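Local atomic coordinates of RNA-binding protein RO60 (Deinococcus radiodurans, PDB entry 2NVO), a protein that binds small RNAs that accumulate during recovery from ultraviolet irradiation and contributes to the resistance of the bacterium to that radiation. Residues I447-V457 and A478-M486. Numbering follows the deposited sequence.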
ATOM      1  N   ILE A 447      19.011 -13.989  17.178  1.00  7.70           N
ATOM      2  CA  ILE A 447      19.328 -15.222  16.471  1.00  9.28           C
ATOM      3  C   ILE A 447      20.359 -16.044  17.232  1.00 12.71           C
ATOM      4  O   ILE A 447      20.255 -17.269  17.314  1.00 12.68           O
ATOM      5  CB  ILE A 447      19.827 -14.935  15.059  1.00  9.10           C
ATOM      6  CG1 ILE A 447      18.822 -14.053  14.321  1.00  9.08           C
ATOM      7  CG2 ILE A 447      20.069 -16.244  14.284  1.00 10.69           C
ATOM      8  CD1 ILE A 447      19.406 -13.360  13.138  1.00 11.23           C
ATOM      9  N   LEU A 448      21.370 -15.369  17.765  1.00 13.95           N
ATOM     10  CA  LEU A 448      22.340 -16.026  18.626  1.00 13.43           C
ATOM     11  C   LEU A 448      21.621 -16.596  19.859  1.00 14.77           C
ATOM     12  O   LEU A 448      21.848 -17.744  20.252  1.00 15.89           O
ATOM     13  CB  LEU A 448      23.434 -15.043  19.040  1.00 11.51           C
ATOM     14  CG  LEU A 448      24.307 -14.401  17.961  1.00 11.48           C
ATOM     15  CD1 LEU A 448      25.160 -13.313  18.584  1.00 10.11           C
ATOM     16  CD2 LEU A 448      25.213 -15.430  17.243  1.00 16.80           C
ATOM     17  N   TRP A 449      20.743 -15.798  20.462  1.00 12.14           N
ATOM     18  CA  TRP A 449      20.033 -16.216  21.659  1.00 11.75           C
ATOM     19  C   TRP A 449      19.187 -17.459  21.413  1.00 13.10           C
ATOM     20  O   TRP A 449      19.216 -18.392  22.207  1.00 13.44           O
ATOM     21  CB  TRP A 449      19.147 -15.094  22.189  1.00 11.46           C
ATOM     22  CG  TRP A 449      18.348 -15.469  23.417  1.00 11.81           C
ATOM     23  CD1 TRP A 449      18.770 -15.418  24.718  1.00 12.70           C
ATOM     24  CD2 TRP A 449      16.981 -15.904  23.456  1.00 12.11           C
ATOM     25  NE1 TRP A 449      17.760 -15.808  25.561  1.00 14.52           N
ATOM     26  CE2 TRP A 449      16.654 -16.121  24.817  1.00 12.45           C
ATOM     27  CE3 TRP A 449      16.008 -16.157  22.472  1.00 11.91           C
ATOM     28  CZ2 TRP A 449      15.400 -16.579  25.222  1.00 13.13           C
ATOM     29  CZ3 TRP A 449      14.752 -16.608  22.879  1.00 11.14           C
ATOM     30  CH2 TRP A 449      14.455 -16.806  24.245  1.00 13.69           C
ATOM     31  N   ALA A 450      18.427 -17.464  20.323  1.00 11.93           N
ATOM     32  CA  ALA A 450      17.536 -18.585  20.033  1.00 12.72           C
ATOM     33  C   ALA A 450      18.329 -19.885  19.843  1.00 16.19           C
ATOM     34  O   ALA A 450      17.888 -20.954  20.274  1.00 18.00           O
ATOM     35  CB  ALA A 450      16.677 -18.307  18.800  1.00 10.57           C
ATOM     36  N   ALA A 451      19.483 -19.794  19.195  1.00 13.07           N
ATOM     37  CA  ALA A 451      20.315 -20.988  18.970  1.00 17.53           C
ATOM     38  C   ALA A 451      20.858 -21.516  20.293  1.00 20.27           C
ATOM     39  O   ALA A 451      20.824 -22.722  20.555  1.00 22.22           O
ATOM     40  CB  ALA A 451      21.445 -20.685  18.016  1.00 14.52           C
ATOM     41  N   GLN A 452      21.342 -20.599  21.127  1.00 16.87           N
ATOM     42  CA  GLN A 452      21.765 -20.907  22.485  1.00 22.59           C
ATOM     43  C   GLN A 452      20.656 -21.593  23.289  1.00 22.16           C
ATOM     44  O   GLN A 452      20.910 -22.525  24.059  1.00 23.62           O
ATOM     45  CB  GLN A 452      22.200 -19.620  23.186  1.00 22.47           C
ATOM     46  CG  GLN A 452      22.746 -19.815  24.589  1.00 33.35           C
ATOM     47  CD  GLN A 452      23.507 -18.595  25.096  1.00 38.56           C
ATOM     48  OE1 GLN A 452      23.476 -17.523  24.487  1.00 40.63           O
ATOM     49  NE2 GLN A 452      24.200 -18.760  26.219  1.00 46.61           N
ATOM     50  N   GLU A 453      19.424 -21.128  23.121  1.00 19.17           N
ATOM     51  CA  GLU A 453      18.294 -21.698  23.849  1.00 19.65           C
ATOM     52  C   GLU A 453      17.665 -22.879  23.104  1.00 17.67           C
ATOM     53  O   GLU A 453      16.664 -23.413  23.540  1.00 19.02           O
ATOM     54  CB  GLU A 453      17.228 -20.627  24.128  1.00 20.24           C
ATOM     55  CG  GLU A 453      17.742 -19.391  24.896  1.00 19.59           C
ATOM     56  CD  GLU A 453      18.496 -19.742  26.177  1.00 29.55           C
ATOM     57  OE1 GLU A 453      17.920 -20.428  27.047  1.00 31.44           O
ATOM     58  OE2 GLU A 453      19.672 -19.324  26.319  1.00 30.08           O
ATOM     59  N   ARG A 454      18.257 -23.261  21.978  1.00 16.67           N
ATOM     60  CA  ARG A 454      17.685 -24.270  21.090  1.00 21.91           C
ATOM     61  C   ARG A 454      16.183 -24.079  20.850  1.00 21.94           C
ATOM     62  O   ARG A 454      15.402 -25.043  20.842  1.00 19.61           O
ATOM     63  CB  ARG A 454      18.017 -25.685  21.590  1.00 24.68           C
ATOM     64  CG  ARG A 454      19.514 -25.891  21.827  1.00 26.64           C
ATOM     65  CD  ARG A 454      19.832 -27.288  22.361  1.00 35.38           C
ATOM     66  NE  ARG A 454      18.834 -27.746  23.324  1.00 38.50           N
ATOM     67  CZ  ARG A 454      17.805 -28.532  23.012  1.00 40.02           C
ATOM     68  NH1 ARG A 454      17.638 -28.952  21.760  1.00 43.70           N
ATOM     69  NH2 ARG A 454      16.939 -28.895  23.948  1.00 41.13           N
ATOM     70  N   LEU A 455      15.790 -22.818  20.652  1.00 18.78           N
ATOM     71  CA  LEU A 455      14.416 -22.468  20.311  1.00 20.73           C
ATOM     72  C   LEU A 455      14.213 -22.575  18.802  1.00 18.10           C
ATOM     73  O   LEU A 455      14.998 -22.038  18.020  1.00 15.51           O
ATOM     74  CB  LEU A 455      14.102 -21.036  20.763  1.00 16.27           C
ATOM     75  CG  LEU A 455      12.667 -20.555  20.576  1.00 18.16           C
ATOM     76  CD1 LEU A 455      11.716 -21.332  21.495  1.00 19.00           C
ATOM     77  CD2 LEU A 455      12.557 -19.030  20.805  1.00 14.33           C
ATOM     78  N   ASP A 456      13.166 -23.277  18.393  1.00 17.12           N
ATOM     79  CA  ASP A 456      12.835 -23.371  16.979  1.00 18.70           C
ATOM     80  C   ASP A 456      12.120 -22.091  16.533  1.00 15.26           C
ATOM     81  O   ASP A 456      11.032 -21.785  17.004  1.00 16.92           O
ATOM     82  CB  ASP A 456      11.954 -24.593  16.704  1.00 24.04           C
ATOM     83  CG  ASP A 456      12.755 -25.896  16.634  1.00 31.59           C
ATOM     84  OD1 ASP A 456      12.534 -26.776  17.500  1.00 36.67           O
ATOM     85  OD2 ASP A 456      13.602 -26.043  15.719  1.00 30.92           O
ATOM     86  N   VAL A 457      12.741 -21.367  15.612  1.00 15.81           N
ATOM     87  CA  VAL A 457      12.200 -20.109  15.083  1.00 12.26           C
ATOM     88  C   VAL A 457      12.290 -20.117  13.567  1.00 10.16           C
ATOM     89  O   VAL A 457      13.339 -20.425  13.016  1.00 10.60           O
ATOM     90  CB  VAL A 457      13.004 -18.902  15.628  1.00 11.01           C
ATOM     91  CG1 VAL A 457      12.551 -17.571  14.962  1.00  7.49           C
ATOM     92  CG2 VAL A 457      12.875 -18.832  17.155  1.00 11.31           C
ATOM     93  N   ALA A 478      25.333 -15.102  12.329  1.00 15.58           N
ATOM     94  CA  ALA A 478      24.316 -15.595  13.255  1.00 15.67           C
ATOM     95  C   ALA A 478      23.351 -16.566  12.591  1.00 16.42           C
ATOM     96  O   ALA A 478      23.087 -17.638  13.123  1.00 15.76           O
ATOM     97  CB  ALA A 478      23.545 -14.428  13.907  1.00 16.01           C
ATOM     98  N   LEU A 479      22.811 -16.187  11.438  1.00 14.39           N
ATOM     99  CA  LEU A 479      21.848 -17.034  10.752  1.00 13.93           C
ATOM    100  C   LEU A 479      22.461 -18.366  10.295  1.00 18.65           C
ATOM    101  O   LEU A 479      21.801 -19.410  10.360  1.00 17.33           O
ATOM    102  CB  LEU A 479      21.237 -16.306   9.560  1.00 17.07           C
ATOM    103  CG  LEU A 479      20.238 -15.191   9.914  1.00 12.19           C
ATOM    104  CD1 LEU A 479      20.005 -14.295   8.708  1.00 13.97           C
ATOM    105  CD2 LEU A 479      18.930 -15.812  10.398  1.00 11.73           C
ATOM    106  N   ASP A 480      23.697 -18.306   9.812  1.00 16.04           N
ATOM    107  CA  ASP A 480      24.453 -19.509   9.458  1.00 19.90           C
ATOM    108  C   ASP A 480      24.618 -20.437  10.654  1.00 18.64           C
ATOM    109  O   ASP A 480      24.354 -21.629  10.552  1.00 20.01           O
ATOM    110  CB  ASP A 480      25.831 -19.137   8.912  1.00 19.79           C
ATOM    111  CG  ASP A 480      25.752 -18.383   7.596  1.00 21.68           C
ATOM    112  OD1 ASP A 480      24.724 -18.511   6.898  1.00 26.40           O
ATOM    113  OD2 ASP A 480      26.712 -17.669   7.257  1.00 23.65           O
ATOM    114  N   GLN A 481      25.063 -19.879  11.776  1.00 17.11           N
ATOM    115  CA  GLN A 481      25.233 -20.637  13.009  1.00 20.80           C
ATOM    116  C   GLN A 481      23.943 -21.290  13.491  1.00 21.49           C
ATOM    117  O   GLN A 481      23.968 -22.421  13.979  1.00 20.89           O
ATOM    118  CB  GLN A 481      25.868 -19.778  14.105  1.00 18.02           C
ATOM    119  CG  GLN A 481      27.329 -19.462  13.843  1.00 18.43           C
ATOM    120  CD  GLN A 481      27.944 -18.554  14.894  1.00 19.12           C
ATOM    121  OE1 GLN A 481      27.330 -18.259  15.919  1.00 24.45           O
ATOM    122  NE2 GLN A 481      29.164 -18.105  14.639  1.00 23.96           N
ATOM    123  N   TYR A 482      22.816 -20.601  13.333  1.00 15.60           N
ATOM    124  CA  TYR A 482      21.527 -21.168  13.725  1.00 14.62           C
ATOM    125  C   TYR A 482      21.210 -22.382  12.857  1.00 17.73           C
ATOM    126  O   TYR A 482      20.849 -23.440  13.362  1.00 19.76           O
ATOM    127  CB  TYR A 482      20.397 -20.133  13.591  1.00 12.65           C
ATOM    128  CG  TYR A 482      19.059 -20.631  14.101  1.00 15.25           C
ATOM    129  CD1 TYR A 482      18.606 -20.312  15.373  1.00 11.18           C
ATOM    130  CD2 TYR A 482      18.259 -21.428  13.306  1.00 13.67           C
ATOM    131  CE1 TYR A 482      17.363 -20.787  15.834  1.00 15.73           C
ATOM    132  CE2 TYR A 482      17.041 -21.894  13.745  1.00 15.53           C
ATOM    133  CZ  TYR A 482      16.598 -21.580  15.004  1.00 13.42           C
ATOM    134  OH  TYR A 482      15.379 -22.078  15.404  1.00 15.02           O
ATOM    135  N   ALA A 483      21.335 -22.210  11.546  1.00 19.03           N
ATOM    136  CA  ALA A 483      21.083 -23.294  10.608  1.00 19.05           C
ATOM    137  C   ALA A 483      21.976 -24.476  10.949  1.00 20.84           C
ATOM    138  O   ALA A 483      21.514 -25.606  10.979  1.00 22.03           O
ATOM    139  CB  ALA A 483      21.349 -22.830   9.189  1.00 20.94           C
ATOM    140  N   GLN A 484      23.251 -24.205  11.221  1.00 19.49           N
ATOM    141  CA  GLN A 484      24.201 -25.267  11.550  1.00 24.63           C
ATOM    142  C   GLN A 484      23.864 -26.038  12.819  1.00 27.45           C
ATOM    143  O   GLN A 484      24.123 -27.238  12.904  1.00 28.62           O
ATOM    144  CB  GLN A 484      25.628 -24.719  11.637  1.00 26.66           C
ATOM    145  CG  GLN A 484      26.349 -24.724  10.296  1.00 34.72           C
ATOM    146  CD  GLN A 484      27.347 -23.587  10.138  1.00 36.10           C
ATOM    147  OE1 GLN A 484      27.806 -22.992  11.124  1.00 40.31           O
ATOM    148  NE2 GLN A 484      27.682 -23.269   8.890  1.00 37.19           N
ATOM    149  N   LYS A 485      23.301 -25.354  13.809  1.00 20.66           N
ATOM    150  CA  LYS A 485      23.015 -25.987  15.081  1.00 22.23           C
ATOM    151  C   LYS A 485      21.623 -26.589  15.146  1.00 25.11           C
ATOM    152  O   LYS A 485      21.405 -27.576  15.850  1.00 27.26           O
ATOM    153  CB  LYS A 485      23.207 -25.004  16.239  1.00 22.90           C
ATOM    154  CG  LYS A 485      22.555 -25.489  17.514  1.00 25.26           C
ATOM    155  CD  LYS A 485      23.028 -24.742  18.731  1.00 27.72           C
ATOM    156  CE  LYS A 485      22.501 -25.414  19.990  1.00 29.14           C
ATOM    157  NZ  LYS A 485      22.881 -24.678  21.223  1.00 30.39           N
ATOM    158  N   MET A 486      20.683 -26.011  14.405  1.00 22.61           N
ATOM    159  CA  MET A 486      19.280 -26.392  14.552  1.00 22.72           C
ATOM    160  C   MET A 486      18.719 -27.155  13.359  1.00 20.41           C
ATOM    161  O   MET A 486      17.641 -27.735  13.448  1.00 27.72           O
ATOM    162  CB  MET A 486      18.425 -25.155  14.850  1.00 23.19           C
ATOM    163  CG  MET A 486      18.875 -24.412  16.093  1.00 18.61           C
ATOM    164  SD  MET A 486      18.477 -25.330  17.572  1.00 23.53           S
ATOM    165  CE  MET A 486      16.699 -25.499  17.396  1.00 20.99           C
TER
HETATM  166  O   HOH W   1      22.627 -18.278  15.909  1.00 19.44           O
HETATM  167  O   HOH W   2      22.895 -24.625  24.055  1.00 35.75           O
HETATM  168  O   HOH W   3      13.933 -24.221  13.187  1.00 30.35           O
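Tyr482 on helix 475-486 reaches Leu455 and Val457, which follow helix 445-452. The two helices are neighbours in the VWFA-like domain, an alpha/beta fold with a mainly parallel central sheet. Their local axes run nearly parallel, 15° apart and 9.0 Å at closest approach. Strand 459-464 follows the first helix and leads on to the second.

With CG anti to the backbone N (chi1 -175°), the Tyr482 ring points toward helix 445-452 and the chain after it. Ala450 CB sits at the ring edge, 3.9 Å from Tyr482 CE1. Met486 CG, from the next turn, lies over the centre of one ring face. The hydroxyl is gripped twice. Tyr482 OH donates to Leu455 O at 2.6 Å, in the carbonyl plane and on a lone pair. Val457 N in turn donates to Tyr482 OH at 2.7 Å. These bonds tie Tyr482 to the chain just before strand 459-464. The Val457 side chain also touches Leu366 of strand 364-369.

Near the start of the contact, Ile447 and Ala478 meet CB to CB. Ile447 CD1 extends to Leu479 CD2 at 3.7 Å. Ile447 also touches Phe460 of strand 459-464. A water donates to Ala478 O and, weakly, to Ile447 O.

At the other end, Arg454 closes the first helix in a Schellman motif. Lys485 stretches fully extended over this end, and its aliphatic part crosses the Arg454 chain at about a right angle. Lys485 NZ donates to Ala451 O at 2.9 Å, from above the carbonyl plane. Arg454 N reaches the same oxygen from the opposite face.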